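Local coordinates for methanol--corrinoid protein co-methyltransferase (Methanosarcina barkeri, PDB 2I2X) that catalyses the zinc-dependent transfer of a methyl group from methanol to the cob(I)amide of its partner corrinoid protein MtaC in methanogenesis, at residues A239-V244 with N402-G407; I274-K277 with P283-M286; S359-D364 with M369-N374. All blocks are in the same frame, centred on the assembly; numbering follows the deposited sequence.

Interaction 1 (A239-V244 with N402-G407)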
loop_
_atom_site.group_PDB
_atom_site.type_symbol
_atom_site.label_atom_id
_atom_site.label_comp_id
_atom_site.label_asym_id
_atom_site.label_seq_id
_atom_site.Cartn_x
_atom_site.Cartn_y
_atom_site.Cartn_z
ATOM N N ALA A 239 9.491 25.063 -10.153
ATOM C CA ALA A 239 10.586 24.441 -10.873
ATOM C C ALA A 239 11.320 23.547 -9.899
ATOM O O ALA A 239 11.573 23.932 -8.745
ATOM C CB ALA A 239 11.552 25.502 -11.432
ATOM N N HIS A 240 11.691 22.370 -10.378
ATOM C CA HIS A 240 12.345 21.413 -9.541
ATOM C C HIS A 240 13.710 21.906 -9.105
ATOM O O HIS A 240 14.171 21.587 -7.988
ATOM C CB HIS A 240 12.345 20.052 -10.226
ATOM C CG HIS A 240 10.984 19.409 -10.256
ATOM N ND1 HIS A 240 10.795 18.058 -10.481
ATOM C CD2 HIS A 240 9.748 19.933 -10.070
ATOM C CE1 HIS A 240 9.500 17.783 -10.441
ATOM N NE2 HIS A 240 8.844 18.904 -10.202
ATOM N N THR A 241 14.325 22.741 -9.938
ATOM C CA THR A 241 15.594 23.350 -9.591
ATOM C C THR A 241 15.471 24.349 -8.433
ATOM O O THR A 241 16.480 24.686 -7.846
ATOM C CB THR A 241 16.276 24.017 -10.780
ATOM O OG1 THR A 241 15.318 24.769 -11.526
ATOM C CG2 THR A 241 16.919 22.980 -11.696
ATOM N N ILE A 242 14.256 24.799 -8.088
ATOM C CA ILE A 242 14.064 25.639 -6.898
ATOM C C ILE A 242 13.710 24.790 -5.657
ATOM O O ILE A 242 14.075 25.125 -4.507
ATOM C CB ILE A 242 13.018 26.794 -7.140
ATOM C CG1 ILE A 242 13.561 27.821 -8.151
ATOM C CG2 ILE A 242 12.693 27.519 -5.844
ATOM C CD1 ILE A 242 12.476 28.688 -8.787
ATOM N N ALA A 243 13.011 23.683 -5.890
ATOM C CA ALA A 243 12.730 22.731 -4.829
ATOM C C ALA A 243 14.027 22.171 -4.198
ATOM O O ALA A 243 14.154 22.071 -2.978
ATOM C CB ALA A 243 11.851 21.592 -5.375
ATOM N N VAL A 244 14.983 21.800 -5.035
ATOM C CA VAL A 244 16.223 21.254 -4.526
ATOM C C VAL A 244 17.017 22.309 -3.727
ATOM O O VAL A 244 17.631 21.977 -2.704
ATOM C CB VAL A 244 17.079 20.569 -5.645
ATOM C CG1 VAL A 244 17.575 21.567 -6.695
ATOM C CG2 VAL A 244 18.224 19.829 -5.046
ATOM N N ASN A 402 25.936 24.692 -7.761
ATOM C CA ASN A 402 27.139 24.145 -8.398
ATOM C C ASN A 402 26.977 22.682 -8.758
ATOM O O ASN A 402 27.302 22.267 -9.878
ATOM C CB ASN A 402 28.371 24.326 -7.512
ATOM C CG ASN A 402 28.749 25.799 -7.331
ATOM O OD1 ASN A 402 28.428 26.660 -8.176
ATOM N ND2 ASN A 402 29.433 26.092 -6.224
ATOM N N ILE A 403 26.448 21.918 -7.804
ATOM C CA ILE A 403 26.252 20.500 -7.977
ATOM C C ILE A 403 25.311 20.188 -9.129
ATOM O O ILE A 403 25.676 19.398 -10.001
ATOM C CB ILE A 403 25.812 19.809 -6.671
ATOM C CG1 ILE A 403 27.013 19.766 -5.721
ATOM C CG2 ILE A 403 25.281 18.381 -6.983
ATOM C CD1 ILE A 403 26.663 19.568 -4.300
ATOM N N ILE A 404 24.138 20.832 -9.155
ATOM C CA ILE A 404 23.156 20.610 -10.238
ATOM C C ILE A 404 23.759 21.019 -11.592
ATOM O O ILE A 404 23.562 20.342 -12.594
ATOM C CB ILE A 404 21.809 21.372 -10.002
ATOM C CG1 ILE A 404 21.145 21.008 -8.670
ATOM C CG2 ILE A 404 20.842 21.199 -11.195
ATOM C CD1 ILE A 404 20.999 19.499 -8.415
ATOM N N GLU A 405 24.512 22.111 -11.611
ATOM C CA GLU A 405 25.163 22.581 -12.830
ATOM C C GLU A 405 26.145 21.566 -13.375
ATOM O O GLU A 405 26.180 21.335 -14.593
ATOM C CB GLU A 405 25.883 23.931 -12.605
ATOM C CG GLU A 405 25.037 25.126 -12.917
ATOM C CD GLU A 405 25.562 26.474 -12.359
ATOM O OE1 GLU A 405 24.737 27.408 -12.278
ATOM O OE2 GLU A 405 26.748 26.636 -12.007
ATOM N N GLU A 406 26.954 20.976 -12.493
ATOM C CA GLU A 406 27.918 19.976 -12.943
ATOM C C GLU A 406 27.135 18.781 -13.468
ATOM O O GLU A 406 27.458 18.239 -14.530
ATOM C CB GLU A 406 28.887 19.557 -11.833
ATOM C CG GLU A 406 29.864 20.655 -11.445
ATOM C CD GLU A 406 30.587 20.371 -10.122
ATOM O OE1 GLU A 406 30.768 19.162 -9.766
ATOM O OE2 GLU A 406 30.975 21.362 -9.451
ATOM N N GLY A 407 26.079 18.415 -12.742
ATOM C CA GLY A 407 25.165 17.363 -13.166
ATOM C C GLY A 407 24.657 17.678 -14.547
ATOM O O GLY A 407 24.763 16.854 -15.442
#
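The first turn of helix 240-259 packs against helix 389-409 through T241 and V244, which meet I404 in a small, wholly apolar helix-to-helix contact. T241 and V244 lie three residues apart and so present themselves on the same side of their helix, while I404 faces them from the other helix and offers a different branch to each. The closest approach is between V244 CG1 and I404 CG1, 4.1 Å apart, the two side chains reaching toward each other tip to tip. V244 puts this methyl forward because its CG1 stands between the backbone N and the carbonyl carbon (chi1 65°). I404 answers with its CG1 branch beside the backbone N (chi1 -57°), and the other branch, CG2, turns to the threonine: I404 CG2 and T241 CG2 are 4.3 Å apart, a loose methyl-to-methyl touch. The backbones stay well separated, with T241 CA and I404 CA 8.1 Å from each other, so the side chains alone bridge the helices.

T241 is thus used on both its branches, since its hydroxyl OG1 turns from the isoleucine and is hydrogen-bonded to the carbonyl oxygen of E418. L422 of helix 416-430 packs on both T241 and I404, and I404 also touches P365, L412 and L414, so that the contact sits within a wider apolar cluster. The start of helix 240-259 is fixed by A239 in the N-cap position, whose carbonyl oxygen accepts from both I242 N and A243 N. The contact is helix-on-helix packing to which helix 416-430 adds L422; it joins helix 240-259, which comes after strand 213-216 and helix 220-230, to helix 389-409 in the helical, C-terminal part of this TIM-barrel and helix-bundle protein.

Interaction 2 (I274-K277 with P283-M286)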
loop_
_atom_site.group_PDB
_atom_site.type_symbol
_atom_site.label_atom_id
_atom_site.label_comp_id
_atom_site.label_asym_id
_atom_site.label_seq_id
_atom_site.Cartn_x
_atom_site.Cartn_y
_atom_site.Cartn_z
ATOM N N ILE A 274 20.051 12.957 4.839
ATOM C CA ILE A 274 21.274 12.384 4.275
ATOM C C ILE A 274 22.465 13.372 4.481
ATOM O O ILE A 274 23.576 12.982 4.901
ATOM C CB ILE A 274 21.099 11.915 2.803
ATOM C CG1 ILE A 274 22.407 11.361 2.233
ATOM C CG2 ILE A 274 20.571 13.067 1.905
ATOM C CD1 ILE A 274 22.913 10.118 2.866
ATOM N N ILE A 275 22.226 14.648 4.192
ATOM C CA ILE A 275 23.234 15.661 4.489
ATOM C C ILE A 275 23.548 15.667 5.987
ATOM O O ILE A 275 24.694 15.701 6.355
ATOM C CB ILE A 275 22.790 17.040 4.007
ATOM C CG1 ILE A 275 22.591 17.021 2.496
ATOM C CG2 ILE A 275 23.829 18.076 4.348
ATOM C CD1 ILE A 275 21.655 18.077 1.994
ATOM N N VAL A 276 22.530 15.585 6.835
ATOM C CA VAL A 276 22.703 15.681 8.285
ATOM C C VAL A 276 23.530 14.536 8.860
ATOM O O VAL A 276 24.368 14.744 9.760
ATOM C CB VAL A 276 21.318 15.804 9.006
ATOM C CG1 VAL A 276 21.468 15.733 10.511
ATOM C CG2 VAL A 276 20.617 17.114 8.621
ATOM N N LYS A 277 23.306 13.335 8.310
ATOM C CA LYS A 277 24.043 12.137 8.677
ATOM C C LYS A 277 25.499 12.300 8.340
ATOM O O LYS A 277 26.349 11.987 9.174
ATOM C CB LYS A 277 23.488 10.887 7.984
ATOM C CG LYS A 277 24.202 9.611 8.429
ATOM C CD LYS A 277 23.461 8.364 8.048
ATOM C CE LYS A 277 24.139 7.080 8.573
ATOM N NZ LYS A 277 23.310 5.910 8.190
ATOM N N PRO A 283 22.219 8.490 13.307
ATOM C CA PRO A 283 21.308 7.728 12.499
ATOM C C PRO A 283 20.082 8.533 12.066
ATOM O O PRO A 283 19.679 9.473 12.774
ATOM C CB PRO A 283 20.907 6.576 13.434
ATOM C CG PRO A 283 20.923 7.202 14.744
ATOM C CD PRO A 283 22.169 8.045 14.707
ATOM N N MET A 284 19.481 8.137 10.931
ATOM C CA MET A 284 18.342 8.860 10.357
ATOM C C MET A 284 17.314 7.891 9.769
ATOM O O MET A 284 17.669 6.897 9.149
ATOM C CB MET A 284 18.800 9.803 9.256
ATOM C CG MET A 284 19.839 10.829 9.681
ATOM S SD MET A 284 19.176 12.155 10.738
ATOM C CE MET A 284 20.584 12.412 11.830
ATOM N N THR A 285 16.034 8.192 9.977
ATOM C CA THR A 285 14.987 7.546 9.221
ATOM C C THR A 285 14.800 8.219 7.866
ATOM O O THR A 285 14.957 9.441 7.742
ATOM C CB THR A 285 13.689 7.586 9.994
ATOM O OG1 THR A 285 13.940 7.064 11.297
ATOM C CG2 THR A 285 12.647 6.734 9.329
ATOM N N MET A 286 14.453 7.422 6.854
ATOM C CA MET A 286 14.119 7.969 5.526
ATOM C C MET A 286 12.799 7.376 5.044
ATOM O O MET A 286 12.274 6.433 5.668
ATOM C CB MET A 286 15.238 7.703 4.519
ATOM C CG MET A 286 16.633 8.136 4.985
ATOM S SD MET A 286 16.920 9.930 5.094
ATOM C CE MET A 286 16.926 10.471 3.361
#
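M284, just before strand 285-287, and M286 within it both turn their side chains toward helix 273-280 and supply most of the apolar contact with it. M284 makes the closer approach: its terminal methyl CE lies 3.7 Å from V276 CG1, the two side chains crossing at about a right angle. The methionine reaches this valine by folding rather than stretching, with CG beside the backbone N and a further bend about the CB-CG bond (chi2 -72°). M286 touches I274, two residues earlier in the helix, more lightly, its CE being 4.5 Å from I274 CB and 4.3 Å from I274 N. Y258 of helix 240-259 packs on both V276 and M284 and extends the apolar layer.

A second kind of contact is made by the aliphatic part of a lysine. K277 CB lies 4.0 Å from M284 CG, beyond which the lysine runs fully extended, with CG anti to the backbone N (chi1 -177°). Its tip leaves the methionines behind: NZ forms a salt bridge with D308 and is hydrogen-bonded to the carbonyl oxygens of C306, V21 and T18.

The backbone supplies the polar frame. M284 N is hydrogen-bonded to D308 OD2, the same oxygen that pairs with K277 NZ, while T285 and M286 bond to G266 and C309 respectively, placing the strand in the barrel. Helix and strand therefore form a short alpha-to-beta connection of the TIM barrel, whose M286 side chain is about 9 Å from that of the zinc ligand C269. Flexible thioether chains adapt to the helix surface through nondirectional contacts, whereas the buried ammonium group is held by D308 and three carbonyls, four oxygens that probably offset the cost of burying its charge.

Interaction 3 (S359-D364 with M369-N374)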
loop_
_atom_site.group_PDB
_atom_site.type_symbol
_atom_site.label_atom_id
_atom_site.label_comp_id
_atom_site.label_asym_id
_atom_site.label_seq_id
_atom_site.Cartn_x
_atom_site.Cartn_y
_atom_site.Cartn_z
ATOM N N SER A 359 19.953 4.362 -9.282
ATOM C CA SER A 359 18.532 4.255 -9.659
ATOM C C SER A 359 17.870 5.612 -9.925
ATOM O O SER A 359 17.151 5.808 -10.920
ATOM C CB SER A 359 17.780 3.546 -8.526
ATOM O OG SER A 359 16.368 3.677 -8.672
ATOM N N ASP A 360 18.108 6.551 -9.029
ATOM C CA ASP A 360 17.371 7.794 -9.049
ATOM C C ASP A 360 18.245 9.010 -9.298
ATOM O O ASP A 360 17.702 10.082 -9.515
ATOM C CB ASP A 360 16.620 7.968 -7.726
ATOM C CG ASP A 360 15.569 6.891 -7.506
ATOM O OD1 ASP A 360 15.058 6.371 -8.505
ATOM O OD2 ASP A 360 15.230 6.579 -6.340
ATOM N N ARG A 361 19.576 8.853 -9.282
ATOM C CA ARG A 361 20.476 9.983 -9.482
ATOM C C ARG A 361 20.048 10.907 -10.642
ATOM O O ARG A 361 20.224 12.142 -10.536
ATOM C CB ARG A 361 21.978 9.556 -9.630
ATOM C CG ARG A 361 22.887 10.700 -10.209
ATOM C CD ARG A 361 24.397 10.374 -10.388
ATOM N NE ARG A 361 24.903 10.261 -9.056
ATOM C CZ ARG A 361 25.862 10.969 -8.485
ATOM N NH1 ARG A 361 26.569 11.873 -9.145
ATOM N NH2 ARG A 361 26.117 10.694 -7.212
ATOM N N TYR A 362 19.503 10.331 -11.726
ATOM C CA TYR A 362 19.210 11.141 -12.927
ATOM C C TYR A 362 17.725 11.461 -13.118
ATOM O O TYR A 362 17.330 12.154 -14.082
ATOM C CB TYR A 362 19.837 10.530 -14.204
ATOM C CG TYR A 362 21.361 10.469 -14.132
ATOM C CD1 TYR A 362 22.141 11.638 -14.209
ATOM C CD2 TYR A 362 22.023 9.248 -13.938
ATOM C CE1 TYR A 362 23.542 11.581 -14.115
ATOM C CE2 TYR A 362 23.411 9.182 -13.836
ATOM C CZ TYR A 362 24.169 10.345 -13.942
ATOM O OH TYR A 362 25.542 10.263 -13.839
ATOM N N ARG A 363 16.914 10.976 -12.184
ATOM C CA ARG A 363 15.500 11.188 -12.264
ATOM C C ARG A 363 15.096 12.662 -12.188
ATOM O O ARG A 363 14.130 13.041 -12.847
ATOM C CB ARG A 363 14.775 10.394 -11.183
ATOM C CG ARG A 363 13.349 9.909 -11.568
ATOM C CD ARG A 363 12.824 8.964 -10.475
ATOM N NE ARG A 363 13.496 7.686 -10.633
ATOM C CZ ARG A 363 13.145 6.755 -11.525
ATOM N NH1 ARG A 363 12.117 6.940 -12.365
ATOM N NH2 ARG A 363 13.860 5.661 -11.608
ATOM N N ASP A 364 15.816 13.480 -11.401
ATOM C CA ASP A 364 15.393 14.851 -11.075
ATOM C C ASP A 364 16.516 15.565 -10.323
ATOM O O ASP A 364 17.293 14.913 -9.627
ATOM C CB ASP A 364 14.178 14.804 -10.162
ATOM C CG ASP A 364 13.385 16.098 -10.152
ATOM O OD1 ASP A 364 13.580 16.885 -9.201
ATOM O OD2 ASP A 364 12.572 16.341 -11.089
ATOM N N MET A 369 21.042 15.907 -6.119
ATOM C CA MET A 369 21.706 16.538 -4.981
ATOM C C MET A 369 21.706 15.632 -3.757
ATOM O O MET A 369 22.628 15.660 -2.951
ATOM C CB MET A 369 21.020 17.868 -4.648
ATOM C CG MET A 369 21.729 18.729 -3.573
ATOM S SD MET A 369 21.225 18.355 -1.857
ATOM C CE MET A 369 19.743 19.329 -1.729
ATOM N N LEU A 370 20.679 14.816 -3.613
ATOM C CA LEU A 370 20.527 14.037 -2.402
ATOM C C LEU A 370 21.348 12.759 -2.442
ATOM O O LEU A 370 21.484 12.078 -1.422
ATOM C CB LEU A 370 19.049 13.725 -2.183
ATOM C CG LEU A 370 18.305 14.429 -1.042
ATOM C CD1 LEU A 370 19.022 15.604 -0.525
ATOM C CD2 LEU A 370 16.918 14.757 -1.427
ATOM N N ALA A 371 21.901 12.439 -3.617
ATOM C CA ALA A 371 22.834 11.305 -3.768
ATOM C C ALA A 371 24.023 11.438 -2.786
ATOM O O ALA A 371 24.612 12.496 -2.670
ATOM C CB ALA A 371 23.314 11.210 -5.193
ATOM N N TYR A 372 24.335 10.370 -2.059
ATOM C CA TYR A 372 25.169 10.472 -0.869
ATOM C C TYR A 372 26.514 11.156 -1.136
ATOM O O TYR A 372 27.023 11.843 -0.252
ATOM C CB TYR A 372 25.344 9.106 -0.170
ATOM C CG TYR A 372 26.260 8.162 -0.923
ATOM C CD1 TYR A 372 25.758 7.331 -1.930
ATOM C CD2 TYR A 372 27.654 8.138 -0.662
ATOM C CE1 TYR A 372 26.615 6.484 -2.649
ATOM C CE2 TYR A 372 28.517 7.304 -1.381
ATOM C CZ TYR A 372 27.997 6.475 -2.372
ATOM O OH TYR A 372 28.847 5.646 -3.098
ATOM N N ASP A 373 27.099 10.996 -2.318
ATOM C CA ASP A 373 28.331 11.753 -2.600
ATOM C C ASP A 373 28.097 13.264 -2.665
ATOM O O ASP A 373 28.908 14.036 -2.140
ATOM C CB ASP A 373 29.070 11.274 -3.850
ATOM C CG ASP A 373 28.215 11.350 -5.073
ATOM O OD1 ASP A 373 26.989 11.152 -4.904
ATOM O OD2 ASP A 373 28.738 11.603 -6.198
ATOM N N ASN A 374 27.017 13.677 -3.324
ATOM C CA ASN A 374 26.629 15.081 -3.394
ATOM C C ASN A 374 26.120 15.616 -2.049
ATOM O O ASN A 374 26.413 16.762 -1.664
ATOM C CB ASN A 374 25.605 15.301 -4.505
ATOM C CG ASN A 374 26.198 15.047 -5.875
ATOM O OD1 ASN A 374 27.354 15.406 -6.106
ATOM N ND2 ASN A 374 25.425 14.413 -6.796
#
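R361 extends from the end of helix 349-361 to D373, in the first turn of helix 372-383. Its CB leads to a CG anti to the backbone N (chi1 165°), and this CG lies over the centre of the neighbouring Y362 ring, 3.8 Å above its plane. The chain bends about the CG-CD bond (chi3 -69°) and so brings the guanidinium to the second segment. NE is hydrogen-bonded close by, just outside the two segments. N374 ND2 lies over one face of the guanidinium, 3.6 Å from R361 NH1; ND2 itself is hydrogen-bonded to the carbonyl oxygen of Y368. A371 occupies the N-cap position of helix 372-383, and its CB touches R361 NH2 at 3.5 Å, so the arginine spans the short helical link, helix 365-368, between helices 349-361 and 372-383. Y368, in that link, also makes a cation-pi contact with R361. At the tip, NH2 forms a salt bridge with D373: R361 NH2 donates to the syn lone pair of D373 OD2 over 3.0 Å at 154°, with a weaker, more bent bond to OD1. One nitrogen thus serves both oxygens, the guanidinium and carboxylate planes standing 35° apart. A methionine in place of R361 would keep a long chain but carry no charge, which would probably leave D373 without its mate and its carboxylate freer to turn.

Overall arrangement
Along the chain, interactions 2 and 3 come in series, and both are nested inside the long loop closed by interaction 1. Interactions 1 and 3 lie close together, centres about 11 Å apart, and touch directly: H240 probably hydrogen-bonds to D364, V244 and I404 pack on M369, and I403 packs on N374. Interaction 2 lies nearer the barrel core, its centre about 15 Å from that of interaction 3, to which it is joined by I274 packing on L370 and Y372 and by I275 on M369. The segment 369-374 therefore stands between the barrel connection and the outer helices, tying the TIM barrel, with its zinc site, to the C-terminal helical part of the subunit.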